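Local coordinates for translation initiation factor 6 (Methanocaldococcus jannaschii, PDB 1G61), which binds to the 50S ribosomal subunit and prevents it from joining the 30S subunit to form the 70S initiation complex, at residues V17-F31 with T46-G60. Numbering follows the deposited sequence.
Sequences VLALTTEEITLLPIF and TKCLQTNIGGSSLVG
Thr26 bonds through its backbone to both Lys47 and Leu49, at the middle of an unbroken ladder of five hydrogen bonds that joins strands 25-28 and 47-50 in parallel, their axes 23° apart. Lys47 N gives to Glu24 O and Thr26 N to Lys47 O; Leu49 N then reaches Thr26 O at 2.9 Å, Leu28 N reaches Leu49 O, and Thr51 N closes the series on Leu28 O. Helix 34-44 links the strands, making this a beta-alpha-beta unit, while strand 20-21 pairs antiparallel on the far side of 25-28.

Side-chain polar contacts cluster at the start of the ladder. The hydroxyls of Thr26 and Thr46 are hydrogen-bonded, OG1 to OG1, at 2.7 Å, the side chains crossing at about a right angle. With its OG1 between its own backbone N and carbonyl carbon (chi1 50°), Thr46 turns the hydroxyl to Thr26 and sets its methyl CG2, beside the backbone N, against Thr22 O. Past the other end, one water accepts from Ile30 N and donates to both Thr51 O and Asn52 OD1.

Apolar packing differs on the two faces. With Thr26 and Cys48, Leu28 lies on the face toward helix 34-44, its CD1 3.9 Å from Cys48 SG. On the face of Ile25, Leu27 and Leu49, near helix 78-90, Leu27 CD2 rests on Leu49 CB, and Val59 CG1 lies against Leu27 CB at 3.5 Å, these two side chains crossing almost perpendicularly. Farther along, Pro29 CB and the edge of the Phe31 ring converge on Ser57, whose OG lies in the ring plane 3.7 Å from Phe31 CE2.

A last, weak bond ties Gly60 N to Val17 O (2.9 Å, 125° at the hydrogen), where Gly60 CA also approaches Ala19 O at 3.2 Å. Leu18 O is buried here without a partner, Val59 CB against it. This bent bond contrasts with the five well-directed ones that set the register of the strands.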
loop_
_atom_site.group_PDB
_atom_site.type_symbol
_atom_site.label_atom_id
_atom_site.label_comp_id
_atom_site.label_asym_id
_atom_site.label_seq_id
_atom_site.Cartn_x
_atom_site.Cartn_y
_atom_site.Cartn_z
ATOM N N VAL A 17 -6.864 -2.408 3.397
ATOM C CA VAL A 17 -7.161 -3.782 2.950
ATOM C C VAL A 17 -7.831 -3.772 1.596
ATOM O O VAL A 17 -7.712 -4.685 0.785
ATOM C CB VAL A 17 -8.071 -4.436 3.992
ATOM C CG1 VAL A 17 -8.768 -5.716 3.528
ATOM C CG2 VAL A 17 -7.229 -4.740 5.241
ATOM N N LEU A 18 -8.602 -2.701 1.334
ATOM C CA LEU A 18 -9.435 -2.620 0.159
ATOM C C LEU A 18 -8.800 -1.938 -1.053
ATOM O O LEU A 18 -9.398 -1.934 -2.131
ATOM C CB LEU A 18 -10.714 -1.813 0.519
ATOM C CG LEU A 18 -11.651 -2.493 1.534
ATOM C CD1 LEU A 18 -12.775 -1.525 1.879
ATOM C CD2 LEU A 18 -12.240 -3.779 0.944
ATOM N N ALA A 19 -7.628 -1.333 -0.911
ATOM C CA ALA A 19 -7.068 -0.502 -1.956
ATOM C C ALA A 19 -5.578 -0.347 -1.829
ATOM O O ALA A 19 -5.034 -0.547 -0.761
ATOM C CB ALA A 19 -7.658 0.916 -1.836
ATOM N N LEU A 20 -4.943 0.003 -2.949
ATOM C CA LEU A 20 -3.521 0.359 -2.902
ATOM C C LEU A 20 -3.337 1.571 -3.821
ATOM O O LEU A 20 -4.117 1.778 -4.788
ATOM C CB LEU A 20 -2.574 -0.754 -3.251
ATOM C CG LEU A 20 -2.591 -1.305 -4.676
ATOM C CD1 LEU A 20 -1.752 -0.546 -5.697
ATOM C CD2 LEU A 20 -1.997 -2.712 -4.625
ATOM N N THR A 21 -2.271 2.319 -3.633
ATOM C CA THR A 21 -1.909 3.398 -4.544
ATOM C C THR A 21 -0.397 3.486 -4.770
ATOM O O THR A 21 0.413 3.066 -3.933
ATOM C CB THR A 21 -2.412 4.751 -3.964
ATOM O OG1 THR A 21 -2.404 5.751 -5.015
ATOM C CG2 THR A 21 -1.627 5.257 -2.769
ATOM N N THR A 22 -0.068 4.059 -5.919
ATOM C CA THR A 22 1.281 4.513 -6.210
ATOM C C THR A 22 1.173 6.026 -6.444
ATOM O O THR A 22 0.134 6.640 -6.134
ATOM C CB THR A 22 1.889 3.785 -7.410
ATOM O OG1 THR A 22 1.259 4.228 -8.610
ATOM C CG2 THR A 22 1.684 2.291 -7.253
ATOM N N GLU A 23 2.245 6.631 -6.979
ATOM C CA GLU A 23 2.144 8.023 -7.441
ATOM C C GLU A 23 1.231 8.120 -8.662
ATOM O O GLU A 23 0.714 9.230 -8.894
ATOM C CB GLU A 23 3.499 8.626 -7.813
ATOM C CG GLU A 23 4.503 8.641 -6.659
ATOM C CD GLU A 23 4.079 9.598 -5.572
ATOM O OE1 GLU A 23 3.614 10.725 -5.872
ATOM O OE2 GLU A 23 4.215 9.251 -4.377
ATOM N N GLU A 24 1.028 7.048 -9.418
ATOM C CA GLU A 24 0.332 7.150 -10.713
ATOM C C GLU A 24 -1.009 6.467 -10.748
ATOM O O GLU A 24 -1.934 6.947 -11.449
ATOM C CB GLU A 24 1.220 6.623 -11.850
ATOM C CG GLU A 24 2.520 7.408 -12.021
ATOM C CD GLU A 24 3.731 7.105 -11.153
ATOM O OE1 GLU A 24 3.891 5.995 -10.514
ATOM O OE2 GLU A 24 4.653 7.997 -11.063
ATOM N N ILE A 25 -1.167 5.363 -10.015
ATOM C CA ILE A 25 -2.425 4.595 -10.103
ATOM C C ILE A 25 -2.950 4.272 -8.718
ATOM O O ILE A 25 -2.195 4.198 -7.760
ATOM C CB ILE A 25 -2.240 3.259 -10.867
ATOM C CG1 ILE A 25 -1.383 2.196 -10.155
ATOM C CG2 ILE A 25 -1.777 3.554 -12.295
ATOM C CD1 ILE A 25 -1.287 0.870 -10.903
ATOM N N THR A 26 -4.242 4.037 -8.610
ATOM C CA THR A 26 -4.883 3.530 -7.438
ATOM C C THR A 26 -5.823 2.401 -7.816
ATOM O O THR A 26 -6.575 2.577 -8.766
ATOM C CB THR A 26 -5.694 4.648 -6.732
ATOM O OG1 THR A 26 -4.813 5.775 -6.497
ATOM C CG2 THR A 26 -6.250 4.110 -5.429
ATOM N N LEU A 27 -5.723 1.280 -7.116
ATOM C CA LEU A 27 -6.618 0.142 -7.345
ATOM C C LEU A 27 -7.654 0.138 -6.239
ATOM O O LEU A 27 -7.275 0.248 -5.063
ATOM C CB LEU A 27 -5.865 -1.192 -7.387
ATOM C CG LEU A 27 -4.666 -1.296 -8.346
ATOM C CD1 LEU A 27 -4.260 -2.756 -8.484
ATOM C CD2 LEU A 27 -4.919 -0.772 -9.726
ATOM N N LEU A 28 -8.927 0.014 -6.633
ATOM C CA LEU A 28 -10.042 0.185 -5.727
ATOM C C LEU A 28 -11.051 -0.938 -5.870
ATOM O O LEU A 28 -11.117 -1.596 -6.922
ATOM C CB LEU A 28 -10.782 1.516 -6.006
ATOM C CG LEU A 28 -9.972 2.800 -5.754
ATOM C CD1 LEU A 28 -10.662 4.010 -6.327
ATOM C CD2 LEU A 28 -9.719 2.949 -4.243
ATOM N N PRO A 29 -11.869 -1.196 -4.864
ATOM C CA PRO A 29 -12.896 -2.260 -4.999
ATOM C C PRO A 29 -13.991 -1.895 -5.985
ATOM O O PRO A 29 -14.315 -0.721 -6.107
ATOM C CB PRO A 29 -13.467 -2.377 -3.590
ATOM C CG PRO A 29 -12.927 -1.276 -2.807
ATOM C CD PRO A 29 -11.889 -0.542 -3.564
ATOM N N ILE A 30 -14.542 -2.940 -6.641
ATOM C CA ILE A 30 -15.594 -2.655 -7.627
ATOM C C ILE A 30 -16.866 -2.119 -6.999
ATOM O O ILE A 30 -17.673 -1.523 -7.734
ATOM C CB ILE A 30 -15.958 -3.925 -8.463
ATOM C CG1 ILE A 30 -16.497 -5.102 -7.617
ATOM C CG2 ILE A 30 -14.752 -4.329 -9.299
ATOM C CD1 ILE A 30 -16.977 -6.237 -8.538
ATOM N N PHE A 31 -17.058 -2.285 -5.691
ATOM C CA PHE A 31 -18.344 -1.853 -5.111
ATOM C C PHE A 31 -18.373 -0.355 -4.884
ATOM O O PHE A 31 -19.432 0.180 -4.569
ATOM C CB PHE A 31 -18.633 -2.627 -3.811
ATOM C CG PHE A 31 -17.626 -2.550 -2.688
ATOM C CD1 PHE A 31 -17.449 -1.413 -1.935
ATOM C CD2 PHE A 31 -16.863 -3.678 -2.379
ATOM C CE1 PHE A 31 -16.513 -1.363 -0.885
ATOM C CE2 PHE A 31 -15.952 -3.671 -1.348
ATOM C CZ PHE A 31 -15.809 -2.519 -0.598
ATOM N N THR A 46 -4.340 10.483 -9.013
ATOM C CA THR A 46 -3.984 9.242 -9.691
ATOM C C THR A 46 -5.068 8.835 -10.694
ATOM O O THR A 46 -6.180 9.382 -10.610
ATOM C CB THR A 46 -3.873 8.066 -8.692
ATOM O OG1 THR A 46 -5.067 8.095 -7.909
ATOM C CG2 THR A 46 -2.658 8.221 -7.799
ATOM N N LYS A 47 -4.776 7.898 -11.563
ATOM C CA LYS A 47 -5.707 7.164 -12.390
ATOM C C LYS A 47 -6.187 5.945 -11.587
ATOM O O LYS A 47 -5.363 5.189 -11.067
ATOM C CB LYS A 47 -5.088 6.762 -13.727
ATOM C CG LYS A 47 -4.751 7.954 -14.623
ATOM C CD LYS A 47 -5.999 8.508 -15.307
ATOM C CE LYS A 47 -5.681 9.648 -16.279
ATOM N NZ LYS A 47 -6.901 10.059 -17.042
ATOM N N CYS A 48 -7.487 5.790 -11.480
ATOM C CA CYS A 48 -8.075 4.784 -10.614
ATOM C C CYS A 48 -8.663 3.654 -11.441
ATOM O O CYS A 48 -9.369 3.907 -12.416
ATOM C CB CYS A 48 -9.172 5.396 -9.759
ATOM S SG CYS A 48 -8.552 6.467 -8.459
ATOM N N LEU A 49 -8.372 2.444 -11.041
ATOM C CA LEU A 49 -8.982 1.251 -11.620
ATOM C C LEU A 49 -9.774 0.503 -10.554
ATOM O O LEU A 49 -9.197 0.186 -9.485
ATOM C CB LEU A 49 -7.903 0.290 -12.156
ATOM C CG LEU A 49 -8.447 -1.063 -12.627
ATOM C CD1 LEU A 49 -9.379 -0.899 -13.831
ATOM C CD2 LEU A 49 -7.302 -2.030 -12.951
ATOM N N GLN A 50 -11.041 0.209 -10.831
ATOM C CA GLN A 50 -11.813 -0.681 -9.970
ATOM C C GLN A 50 -11.687 -2.091 -10.517
ATOM O O GLN A 50 -11.982 -2.345 -11.680
ATOM C CB GLN A 50 -13.294 -0.270 -9.957
ATOM C CG GLN A 50 -13.457 1.075 -9.216
ATOM C CD GLN A 50 -14.920 1.463 -9.093
ATOM O OE1 GLN A 50 -15.600 1.050 -8.114
ATOM N NE2 GLN A 50 -15.429 2.212 -10.037
ATOM N N THR A 51 -11.232 -3.034 -9.677
ATOM C CA THR A 51 -11.017 -4.408 -10.104
ATOM C C THR A 51 -11.114 -5.326 -8.898
ATOM O O THR A 51 -10.813 -4.947 -7.767
ATOM C CB THR A 51 -9.668 -4.555 -10.831
ATOM O OG1 THR A 51 -9.577 -5.882 -11.400
ATOM C CG2 THR A 51 -8.458 -4.405 -9.913
ATOM N N ASN A 52 -11.502 -6.580 -9.129
ATOM C CA ASN A 52 -11.268 -7.652 -8.196
ATOM C C ASN A 52 -9.855 -8.197 -8.359
ATOM O O ASN A 52 -9.247 -8.028 -9.434
ATOM C CB ASN A 52 -12.230 -8.820 -8.468
ATOM C CG ASN A 52 -13.689 -8.560 -8.106
ATOM O OD1 ASN A 52 -14.007 -7.715 -7.284
ATOM N ND2 ASN A 52 -14.549 -9.337 -8.762
ATOM N N ILE A 53 -9.363 -8.891 -7.339
ATOM C CA ILE A 53 -8.158 -9.732 -7.444
ATOM C C ILE A 53 -8.481 -11.099 -6.804
ATOM O O ILE A 53 -8.875 -11.094 -5.649
ATOM C CB ILE A 53 -6.880 -9.138 -6.843
ATOM C CG1 ILE A 53 -6.532 -7.811 -7.556
ATOM C CG2 ILE A 53 -5.716 -10.135 -6.894
ATOM C CD1 ILE A 53 -5.320 -7.067 -7.025
ATOM N N GLY A 54 -8.361 -12.191 -7.556
ATOM C CA GLY A 54 -8.715 -13.499 -7.018
ATOM C C GLY A 54 -10.202 -13.583 -6.746
ATOM O O GLY A 54 -10.655 -14.434 -5.956
ATOM N N GLY A 55 -11.040 -12.767 -7.373
ATOM C CA GLY A 55 -12.466 -12.785 -7.167
ATOM C C GLY A 55 -12.887 -11.867 -6.052
ATOM O O GLY A 55 -14.105 -11.758 -5.811
ATOM N N SER A 56 -11.946 -11.258 -5.374
ATOM C CA SER A 56 -12.018 -10.566 -4.119
ATOM C C SER A 56 -11.924 -9.057 -4.242
ATOM O O SER A 56 -11.222 -8.568 -5.118
ATOM C CB SER A 56 -10.854 -11.115 -3.231
ATOM O OG SER A 56 -10.787 -10.457 -2.014
ATOM N N SER A 57 -12.522 -8.297 -3.343
ATOM C CA SER A 57 -12.319 -6.858 -3.209
ATOM C C SER A 57 -11.175 -6.468 -2.287
ATOM O O SER A 57 -10.971 -5.264 -2.066
ATOM C CB SER A 57 -13.630 -6.141 -2.809
ATOM O OG SER A 57 -14.167 -6.871 -1.703
ATOM N N LEU A 58 -10.438 -7.435 -1.756
ATOM C CA LEU A 58 -9.364 -7.128 -0.772
ATOM C C LEU A 58 -8.065 -6.784 -1.495
ATOM O O LEU A 58 -6.984 -7.354 -1.279
ATOM C CB LEU A 58 -9.125 -8.286 0.164
ATOM C CG LEU A 58 -10.366 -8.839 0.855
ATOM C CD1 LEU A 58 -9.874 -9.959 1.804
ATOM C CD2 LEU A 58 -11.180 -7.808 1.590
ATOM N N VAL A 59 -8.167 -5.771 -2.386
ATOM C CA VAL A 59 -7.072 -5.453 -3.316
ATOM C C VAL A 59 -5.794 -5.038 -2.613
ATOM O O VAL A 59 -4.664 -5.405 -3.010
ATOM C CB VAL A 59 -7.549 -4.306 -4.268
ATOM C CG1 VAL A 59 -6.358 -3.793 -5.040
ATOM C CG2 VAL A 59 -8.685 -4.839 -5.123
ATOM N N GLY A 60 -5.908 -4.282 -1.513
ATOM C CA GLY A 60 -4.765 -3.784 -0.769
ATOM C C GLY A 60 -4.041 -4.875 0.002
ATOM O O GLY A 60 -2.845 -4.784 0.279
HETATM O O HOH W 1 -13.083 -5.374 -6.231
#